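Local coordinates for putative O-methyltransferase (Klebsiella pneumoniae subsp. pneumoniae, PDB 3TFW), which probably catalyses methyl transfer from S-adenosylmethionine to an oxygen atom of an acceptor that is not identified, at residues N37-P43 with H99-V103; I67-L73 with Q90-E95; A124-E129 with H151-W155. One frame throughout, in Å; residues are numbered along the deposited sequence.

Interaction 1. Residues N37-P43 with H99-V103; sequences NHRAGLP and HHAQV
Ala40, Leu42 and Pro43, in the turn that ends helix 28-39, pack against His99, His100 and Val103 near the start of helix 98-110. The contact is partly buried and joins the end of one helix to the flank of another. It is mainly apolar, with one direct hydrogen bond. His99 NE2 donates to Ala40 O over 3.0 Å, with a nearly straight N-H...O angle of 175°. The oxygen lies in the plane of the imidazole ring, at its edge. The His99 side chain is extended, with CG anti to the backbone N (chi1 179°), and this carries the ring out to the turn. The bond gives a partner to a carbonyl in the turn that closes the helix.

Val103 packs beside this bond. Val103 CG2 meets Ala40 CB at 3.5 Å, a tight approach for two carbons. The other methyl, Val103 CG1, lies 4.1 Å from Leu42 CD1, where the two side chains meet tip to tip. Val103 CG1 is also 3.5 Å from Asn37 OD1. The amide of Asn37 finds its main polar partner outside the contact, donating through ND2 to Asp46.

The branches of Leu42 divide the work. Leu42 CD2 turns to the His100 ring and comes within 3.5 Å of His100 CD2. Pro43 CD approaches the same ring, 3.8 Å from His100 NE2. The backbone N of His100 is hydrogen-bonded to the side chain of Asp97, just before its helix.

The turn itself is held by Gly41 N to His38 O and Leu42 N to Asn37 O. With the positive phi of Gly41 (74°), these bonds make a Schellman motif, a common C-terminal helix cap, and Leu42 follows it as the apolar residue that packs on the neighbouring helix.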
loop_
_atom_site.group_PDB
_atom_site.type_symbol
_atom_site.label_atom_id
_atom_site.label_comp_id
_atom_site.label_asym_id
_atom_site.label_seq_id
_atom_site.Cartn_x
_atom_site.Cartn_y
_atom_site.Cartn_z
ATOM N N ASN A 37 0.953 -22.773 13.382
ATOM C CA ASN A 37 0.227 -21.795 14.196
ATOM C C ASN A 37 -1.128 -22.315 14.665
ATOM O O ASN A 37 -1.477 -22.198 15.844
ATOM C CB ASN A 37 0.053 -20.474 13.423
ATOM C CG ASN A 37 1.365 -19.735 13.236
ATOM O OD1 ASN A 37 2.405 -20.181 13.709
ATOM N ND2 ASN A 37 1.317 -18.594 12.555
ATOM N N HIS A 38 -1.887 -22.873 13.727
ATOM C CA HIS A 38 -3.211 -23.420 14.023
ATOM C C HIS A 38 -3.112 -24.605 14.976
ATOM O O HIS A 38 -3.823 -24.665 15.965
ATOM C CB HIS A 38 -3.932 -23.835 12.738
ATOM C CG HIS A 38 -4.365 -22.678 11.892
ATOM N ND1 HIS A 38 -4.615 -22.795 10.543
ATOM C CD2 HIS A 38 -4.571 -21.377 12.202
ATOM C CE1 HIS A 38 -4.970 -21.616 10.059
ATOM N NE2 HIS A 38 -4.947 -20.738 11.045
ATOM N N ARG A 39 -2.203 -25.528 14.673
ATOM C CA ARG A 39 -1.937 -26.677 15.538
ATOM C C ARG A 39 -1.602 -26.254 16.976
ATOM O O ARG A 39 -2.088 -26.858 17.941
ATOM C CB ARG A 39 -0.825 -27.543 14.932
ATOM C CG ARG A 39 -0.476 -28.798 15.731
ATOM C CD ARG A 39 0.435 -29.722 14.930
ATOM N NE ARG A 39 -0.082 -29.930 13.577
ATOM C CZ ARG A 39 0.511 -29.510 12.459
ATOM N NH1 ARG A 39 1.677 -28.874 12.504
ATOM N NH2 ARG A 39 -0.065 -29.742 11.282
ATOM N N ALA A 40 -0.799 -25.196 17.122
ATOM C CA ALA A 40 -0.481 -24.668 18.448
ATOM C C ALA A 40 -1.636 -23.915 19.107
ATOM O O ALA A 40 -1.519 -23.477 20.248
ATOM C CB ALA A 40 0.778 -23.787 18.395
ATOM N N GLY A 41 -2.745 -23.746 18.393
ATOM C CA GLY A 41 -3.921 -23.084 18.972
ATOM C C GLY A 41 -3.794 -21.574 19.135
ATOM O O GLY A 41 -4.474 -20.971 19.976
ATOM N N LEU A 42 -2.925 -20.959 18.336
ATOM C CA LEU A 42 -2.731 -19.511 18.388
ATOM C C LEU A 42 -3.991 -18.791 17.906
ATOM O O LEU A 42 -4.710 -19.330 17.063
ATOM C CB LEU A 42 -1.562 -19.094 17.497
ATOM C CG LEU A 42 -0.143 -19.583 17.789
ATOM C CD1 LEU A 42 0.864 -18.748 17.008
ATOM C CD2 LEU A 42 0.163 -19.541 19.273
ATOM N N PRO A 43 -4.254 -17.571 18.422
ATOM C CA PRO A 43 -5.289 -16.769 17.755
ATOM C C PRO A 43 -4.924 -16.588 16.282
ATOM O O PRO A 43 -3.742 -16.378 15.954
ATOM C CB PRO A 43 -5.235 -15.421 18.490
ATOM C CG PRO A 43 -4.519 -15.682 19.769
ATOM C CD PRO A 43 -3.591 -16.834 19.513
ATOM N N HIS A 99 4.347 -18.886 24.883
ATOM C CA HIS A 99 3.889 -19.905 23.944
ATOM C C HIS A 99 3.964 -19.424 22.484
ATOM O O HIS A 99 4.385 -20.181 21.613
ATOM C CB HIS A 99 2.477 -20.386 24.299
ATOM C CG HIS A 99 1.930 -21.411 23.353
ATOM N ND1 HIS A 99 2.645 -22.526 22.967
ATOM C CD2 HIS A 99 0.733 -21.497 22.725
ATOM C CE1 HIS A 99 1.918 -23.246 22.132
ATOM N NE2 HIS A 99 0.751 -22.646 21.974
ATOM N N HIS A 100 3.575 -18.179 22.215
ATOM C CA HIS A 100 3.748 -17.628 20.867
ATOM C C HIS A 100 5.231 -17.586 20.496
ATOM O O HIS A 100 5.598 -17.954 19.390
ATOM C CB HIS A 100 3.130 -16.231 20.723
ATOM C CG HIS A 100 1.654 -16.178 20.981
ATOM N ND1 HIS A 100 0.880 -15.098 20.620
ATOM C CD2 HIS A 100 0.814 -17.056 21.580
ATOM C CE1 HIS A 100 -0.374 -15.316 20.975
ATOM N NE2 HIS A 100 -0.441 -16.495 21.563
ATOM N N ALA A 101 6.079 -17.140 21.418
ATOM C CA ALA A 101 7.519 -17.057 21.130
ATOM C C ALA A 101 8.093 -18.425 20.764
ATOM O O ALA A 101 8.878 -18.533 19.827
ATOM C CB ALA A 101 8.282 -16.448 22.287
ATOM N N GLN A 102 7.673 -19.462 21.490
ATOM C CA GLN A 102 8.096 -20.839 21.218
ATOM C C GLN A 102 7.718 -21.282 19.806
ATOM O O GLN A 102 8.536 -21.813 19.061
ATOM C CB GLN A 102 7.492 -21.787 22.258
ATOM C CG GLN A 102 7.848 -23.254 22.045
ATOM C CD GLN A 102 7.072 -24.196 22.954
ATOM O OE1 GLN A 102 5.935 -23.914 23.357
ATOM N NE2 GLN A 102 7.681 -25.338 23.267
ATOM N N VAL A 103 6.465 -21.058 19.440
ATOM C CA VAL A 103 5.980 -21.412 18.107
ATOM C C VAL A 103 6.712 -20.616 17.024
ATOM O O VAL A 103 7.142 -21.167 16.006
ATOM C CB VAL A 103 4.454 -21.185 18.015
ATOM C CG1 VAL A 103 3.938 -21.406 16.590
ATOM C CG2 VAL A 103 3.731 -22.097 19.002
#

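Interaction 2. Residues I67-L73 with Q90-E95; sequences ILEIGTL and QLLTLE
Glu69 and Thr93 run alongside each other from neighbouring strands, and the hydroxyl of Thr93 meets the flat carboxylate of Glu69 from above its plane. Thr93 OG1 donates to Glu69 OE1 over 2.7 Å, 41° out of that plane. The second carboxylate, of Glu95, is met differently. Leu73 N donates to Glu95 OE1 at 2.8 Å, on the anti side and tilted out of plane. The Glu95 chain is bent at chi2 (53°), which turns the group back toward the loop.

A short chain of hydrogen bonds joins the first group to the loop. Thr72 OG1 donates to Thr93 OG1 at 2.6 Å, and Thr93 in turn donates to Glu69. Glu69 OE1 is also bonded to Thr78 of helix 76-82, which lies over this side of the sheet.

Strands 67-70 and 90-95 run parallel and are joined through helix 76-82 in a beta-alpha-beta crossover of the Rossmann-like methyltransferase fold. In class I methyltransferases, the loop after the first of these strands and an acidic residue ending the second commonly line the cofactor pocket. Gly71 and Glu95 are consistent with these places. The ladder of backbone bonds begins with Ile67 N to Gln90 O and ends with Leu94 N to Glu69 O. Beyond it, Leu94 O accepts from both Gly71 N, at 2.9 Å, and Thr72 N. Gly71 has a positive phi (108°), and without a CB it keeps clear of the preceding carbonyl oxygen.

Ile67 CB packs on Leu91 CG (3.7 Å) on the Glu69 side. On the other side, Leu68 CD1 touches Leu92 CD2 (3.9 Å) and Leu94 CD1 (4.1 Å), under helix 124-129.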
loop_
_atom_site.group_PDB
_atom_site.type_symbol
_atom_site.label_atom_id
_atom_site.label_comp_id
_atom_site.label_asym_id
_atom_site.label_seq_id
_atom_site.Cartn_x
_atom_site.Cartn_y
_atom_site.Cartn_z
ATOM N N ILE A 67 14.909 -3.945 10.334
ATOM C CA ILE A 67 13.454 -3.955 10.496
ATOM C C ILE A 67 13.111 -4.176 11.966
ATOM O O ILE A 67 13.748 -4.991 12.643
ATOM C CB ILE A 67 12.786 -5.054 9.620
ATOM C CG1 ILE A 67 13.117 -4.824 8.135
ATOM C CG2 ILE A 67 11.247 -5.069 9.841
ATOM C CD1 ILE A 67 12.681 -5.972 7.194
ATOM N N LEU A 68 12.104 -3.445 12.452
ATOM C CA LEU A 68 11.526 -3.697 13.770
ATOM C C LEU A 68 10.073 -4.153 13.626
ATOM O O LEU A 68 9.276 -3.506 12.950
ATOM C CB LEU A 68 11.598 -2.438 14.648
ATOM C CG LEU A 68 10.843 -2.430 15.996
ATOM C CD1 LEU A 68 11.361 -3.504 16.962
ATOM C CD2 LEU A 68 10.933 -1.049 16.672
ATOM N N GLU A 69 9.735 -5.263 14.269
ATOM C CA GLU A 69 8.358 -5.743 14.283
ATOM C C GLU A 69 7.857 -5.846 15.723
ATOM O O GLU A 69 8.448 -6.532 16.549
ATOM C CB GLU A 69 8.268 -7.111 13.610
ATOM C CG GLU A 69 6.876 -7.720 13.637
ATOM C CD GLU A 69 6.823 -9.111 13.033
ATOM O OE1 GLU A 69 7.777 -9.896 13.224
ATOM O OE2 GLU A 69 5.804 -9.424 12.389
ATOM N N ILE A 70 6.746 -5.181 16.015
ATOM C CA ILE A 70 6.149 -5.258 17.338
ATOM C C ILE A 70 4.920 -6.187 17.289
ATOM O O ILE A 70 3.864 -5.816 16.778
ATOM C CB ILE A 70 5.832 -3.845 17.909
ATOM C CG1 ILE A 70 7.095 -2.968 17.873
ATOM C CG2 ILE A 70 5.256 -3.960 19.336
ATOM C CD1 ILE A 70 6.904 -1.508 18.327
ATOM N N GLY A 71 5.087 -7.398 17.822
ATOM C CA GLY A 71 4.040 -8.426 17.840
ATOM C C GLY A 71 4.340 -9.556 16.861
ATOM O O GLY A 71 3.860 -9.554 15.724
ATOM N N THR A 72 5.135 -10.524 17.307
ATOM C CA THR A 72 5.574 -11.640 16.462
ATOM C C THR A 72 4.445 -12.624 16.103
ATOM O O THR A 72 4.355 -13.089 14.963
ATOM C CB THR A 72 6.711 -12.426 17.161
ATOM O OG1 THR A 72 7.700 -11.500 17.629
ATOM C CG2 THR A 72 7.369 -13.390 16.197
ATOM N N LEU A 73 3.588 -12.920 17.078
ATOM C CA LEU A 73 2.641 -14.043 16.996
ATOM C C LEU A 73 3.421 -15.320 16.648
ATOM O O LEU A 73 4.324 -15.710 17.404
ATOM C CB LEU A 73 1.484 -13.750 16.005
ATOM C CG LEU A 73 0.276 -14.713 15.946
ATOM C CD1 LEU A 73 -0.495 -14.825 17.273
ATOM C CD2 LEU A 73 -0.682 -14.334 14.811
ATOM N N GLN A 90 18.952 -7.366 9.370
ATOM C CA GLN A 90 18.454 -7.822 10.661
ATOM C C GLN A 90 17.016 -7.410 10.856
ATOM O O GLN A 90 16.643 -6.289 10.516
ATOM C CB GLN A 90 19.259 -7.223 11.798
ATOM C CG GLN A 90 20.689 -7.680 11.843
ATOM C CD GLN A 90 21.506 -6.880 12.817
ATOM O OE1 GLN A 90 21.935 -5.762 12.520
ATOM N NE2 GLN A 90 21.746 -7.450 13.982
ATOM N N LEU A 91 16.237 -8.313 11.436
ATOM C CA LEU A 91 14.872 -8.015 11.827
ATOM C C LEU A 91 14.725 -8.337 13.308
ATOM O O LEU A 91 14.935 -9.483 13.746
ATOM C CB LEU A 91 13.862 -8.815 10.989
ATOM C CG LEU A 91 12.389 -8.388 11.104
ATOM C CD1 LEU A 91 11.603 -8.931 9.914
ATOM C CD2 LEU A 91 11.755 -8.848 12.420
ATOM N N LEU A 92 14.390 -7.320 14.086
ATOM C CA LEU A 92 14.151 -7.506 15.514
ATOM C C LEU A 92 12.646 -7.641 15.706
ATOM O O LEU A 92 11.890 -6.776 15.274
ATOM C CB LEU A 92 14.679 -6.308 16.320
ATOM C CG LEU A 92 14.307 -6.296 17.806
ATOM C CD1 LEU A 92 14.961 -7.463 18.546
ATOM C CD2 LEU A 92 14.671 -4.971 18.482
ATOM N N THR A 93 12.204 -8.732 16.324
ATOM C CA THR A 93 10.770 -8.921 16.525
ATOM C C THR A 93 10.476 -9.170 18.000
ATOM O O THR A 93 11.207 -9.893 18.684
ATOM C CB THR A 93 10.149 -10.008 15.593
ATOM O OG1 THR A 93 8.717 -10.041 15.760
ATOM C CG2 THR A 93 10.723 -11.391 15.889
ATOM N N LEU A 94 9.409 -8.546 18.485
ATOM C CA LEU A 94 9.088 -8.545 19.909
ATOM C C LEU A 94 7.797 -9.292 20.183
ATOM O O LEU A 94 6.771 -9.022 19.551
ATOM C CB LEU A 94 8.970 -7.101 20.415
ATOM C CG LEU A 94 10.112 -6.163 20.017
ATOM C CD1 LEU A 94 9.857 -4.729 20.569
ATOM C CD2 LEU A 94 11.450 -6.716 20.505
ATOM N N GLU A 95 7.863 -10.238 21.121
ATOM C CA GLU A 95 6.717 -11.060 21.488
ATOM C C GLU A 95 6.663 -11.232 23.000
ATOM O O GLU A 95 7.650 -11.640 23.620
ATOM C CB GLU A 95 6.785 -12.424 20.800
ATOM C CG GLU A 95 5.595 -13.366 21.138
ATOM C CD GLU A 95 4.247 -12.721 20.891
ATOM O OE1 GLU A 95 4.005 -12.273 19.752
ATOM O OE2 GLU A 95 3.425 -12.661 21.837
#

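Interaction 3. Residues A124-E129 with H151-W155; sequences ALQSLE and HYLRW
Leu128 and Trp155 make the aromatic part of this contact. With CG anti to its carbonyl carbon (chi1 -78°), the Trp155 indole lies against the other helix. Leu128 CB sits over the face of the five-membered ring of Trp155, 3.9 Å from its centroid and 13° off the normal, a CH-pi contact. Leu128 O and Glu129 N lie over the same face, Glu129 N toward the rim. Glu129 CG touches Trp155 CZ2 at 3.6 Å.

Apolar contacts fill the rest. Leu125 CD2 reaches Trp155 CD1 at 3.7 Å and His151 CB at 3.8 Å. Leu128 CD1 comes to the edge of the Tyr152 ring, 3.8 Å from Tyr152 CD1. Ala124 CB lies 3.8 Å from Tyr152 CE1. The two helices run nearly parallel, 17° apart, on the same face of the central sheet of the Rossmann-like fold. Ala124, Leu128 and Tyr152 all rest on Ile70 of strand 66-70.

The polar contacts are water-mediated or local. One water accepts from Leu125 N at 3.2 Å and donates to Tyr152 OH at 2.9 Å. That hydroxyl is also bonded to Asp145, its main polar partner. Within helix 149-158, Arg154 NH1 and NH2 both donate to His151 ND1, which lies in the guanidinium plane.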
loop_
_atom_site.group_PDB
_atom_site.type_symbol
_atom_site.label_atom_id
_atom_site.label_comp_id
_atom_site.label_asym_id
_atom_site.label_seq_id
_atom_site.Cartn_x
_atom_site.Cartn_y
_atom_site.Cartn_z
ATOM N N ALA A 124 6.891 -5.883 25.277
ATOM C CA ALA A 124 7.469 -5.130 24.162
ATOM C C ALA A 124 8.114 -3.824 24.626
ATOM O O ALA A 124 9.202 -3.456 24.161
ATOM C CB ALA A 124 6.422 -4.853 23.100
ATOM N N LEU A 125 7.459 -3.140 25.566
ATOM C CA LEU A 125 7.978 -1.858 26.061
ATOM C C LEU A 125 9.286 -2.031 26.815
ATOM O O LEU A 125 10.180 -1.181 26.717
ATOM C CB LEU A 125 6.951 -1.150 26.946
ATOM C CG LEU A 125 5.879 -0.375 26.175
ATOM C CD1 LEU A 125 4.697 -0.067 27.093
ATOM C CD2 LEU A 125 6.439 0.905 25.556
ATOM N N GLN A 126 9.402 -3.135 27.557
ATOM C CA GLN A 126 10.652 -3.449 28.245
ATOM C C GLN A 126 11.773 -3.616 27.218
ATOM O O GLN A 126 12.869 -3.082 27.396
ATOM C CB GLN A 126 10.516 -4.711 29.111
ATOM C CG GLN A 126 11.848 -5.263 29.665
ATOM C CD GLN A 126 11.655 -6.281 30.777
ATOM O OE1 GLN A 126 10.552 -6.796 30.984
ATOM N NE2 GLN A 126 12.726 -6.561 31.515
ATOM N N SER A 127 11.493 -4.347 26.145
ATOM C CA SER A 127 12.496 -4.559 25.098
ATOM C C SER A 127 12.880 -3.255 24.405
ATOM O O SER A 127 14.068 -3.008 24.179
ATOM C CB SER A 127 12.003 -5.586 24.087
ATOM O OG SER A 127 11.942 -6.861 24.692
ATOM N N LEU A 128 11.883 -2.423 24.089
ATOM C CA LEU A 128 12.135 -1.114 23.470
ATOM C C LEU A 128 12.968 -0.189 24.355
ATOM O O LEU A 128 13.860 0.516 23.860
ATOM C CB LEU A 128 10.822 -0.433 23.068
ATOM C CG LEU A 128 10.115 -1.123 21.903
ATOM C CD1 LEU A 128 8.665 -0.668 21.796
ATOM C CD2 LEU A 128 10.876 -0.881 20.604
ATOM N N GLU A 129 12.680 -0.209 25.659
ATOM C CA GLU A 129 13.434 0.580 26.648
ATOM C C GLU A 129 14.900 0.149 26.768
ATOM O O GLU A 129 15.744 0.941 27.198
ATOM C CB GLU A 129 12.765 0.500 28.028
ATOM C CG GLU A 129 11.438 1.235 28.123
ATOM C CD GLU A 129 10.578 0.759 29.280
ATOM O OE1 GLU A 129 11.028 -0.116 30.047
ATOM O OE2 GLU A 129 9.452 1.276 29.422
ATOM N N HIS A 151 2.469 4.492 22.677
ATOM C CA HIS A 151 3.816 4.269 23.216
ATOM C C HIS A 151 4.748 3.651 22.179
ATOM O O HIS A 151 5.924 4.019 22.079
ATOM C CB HIS A 151 3.761 3.377 24.467
ATOM C CG HIS A 151 2.972 3.966 25.594
ATOM N ND1 HIS A 151 3.396 5.069 26.300
ATOM C CD2 HIS A 151 1.793 3.594 26.148
ATOM C CE1 HIS A 151 2.507 5.359 27.235
ATOM N NE2 HIS A 151 1.523 4.482 27.162
ATOM N N TYR A 152 4.217 2.696 21.419
ATOM C CA TYR A 152 4.972 2.078 20.339
ATOM C C TYR A 152 5.367 3.104 19.279
ATOM O O TYR A 152 6.495 3.083 18.788
ATOM C CB TYR A 152 4.193 0.912 19.727
ATOM C CG TYR A 152 3.937 -0.197 20.719
ATOM C CD1 TYR A 152 4.915 -0.565 21.642
ATOM C CD2 TYR A 152 2.704 -0.851 20.766
ATOM C CE1 TYR A 152 4.689 -1.558 22.581
ATOM C CE2 TYR A 152 2.470 -1.870 21.703
ATOM C CZ TYR A 152 3.471 -2.206 22.600
ATOM O OH TYR A 152 3.268 -3.202 23.519
ATOM N N LEU A 153 4.460 4.028 18.965
ATOM C CA LEU A 153 4.767 5.089 17.999
ATOM C C LEU A 153 5.901 6.004 18.478
ATOM O O LEU A 153 6.769 6.400 17.692
ATOM C CB LEU A 153 3.513 5.915 17.660
ATOM C CG LEU A 153 3.626 6.939 16.508
ATOM C CD1 LEU A 153 4.253 6.352 15.223
ATOM C CD2 LEU A 153 2.257 7.526 16.190
ATOM N N ARG A 154 5.884 6.342 19.766
ATOM C CA ARG A 154 6.943 7.170 20.349
ATOM C C ARG A 154 8.316 6.506 20.199
ATOM O O ARG A 154 9.266 7.144 19.741
ATOM C CB ARG A 154 6.640 7.495 21.817
ATOM C CG ARG A 154 7.763 8.264 22.518
ATOM C CD ARG A 154 7.385 8.652 23.949
ATOM N NE ARG A 154 7.378 7.504 24.846
ATOM C CZ ARG A 154 6.269 6.920 25.279
ATOM N NH1 ARG A 154 5.084 7.389 24.907
ATOM N NH2 ARG A 154 6.336 5.874 26.084
ATOM N N TRP A 155 8.402 5.225 20.558
ATOM C CA TRP A 155 9.637 4.445 20.387
ATOM C C TRP A 155 10.021 4.268 18.914
ATOM O O TRP A 155 11.208 4.323 18.562
ATOM C CB TRP A 155 9.515 3.086 21.091
ATOM C CG TRP A 155 9.693 3.201 22.561
ATOM C CD1 TRP A 155 8.742 3.010 23.530
ATOM C CD2 TRP A 155 10.899 3.554 23.243
ATOM N NE1 TRP A 155 9.291 3.215 24.776
ATOM C CE2 TRP A 155 10.610 3.553 24.631
ATOM C CE3 TRP A 155 12.197 3.864 22.819
ATOM C CZ2 TRP A 155 11.577 3.854 25.602
ATOM C CZ3 TRP A 155 13.163 4.166 23.783
ATOM C CH2 TRP A 155 12.844 4.156 25.164
HETATM O O HOH W 1 4.307 -3.626 26.180
#

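Interaction 2 is the buried core of the three. Interactions 1 and 3 are only partly buried and lie farther from the chain centre. Interaction 2 is nested inside the loop closed by interaction 1. Strand 90-95 leads into helix 98-110, and His100 CB packs on Glu95 CD at 3.7 Å. Interactions 2 and 3 meet where Leu94 and Ile70 carry the helices of the third contact. Interactions 1 and 3 do not touch; their nearest atoms are about 11 Å apart. The chemistry follows position: backbone ladder and buried chain of hydroxyl hydrogen bonds between the strands, one side-chain-to-carbonyl bond at the helix end, and aromatic packing with a bridging water between the helices.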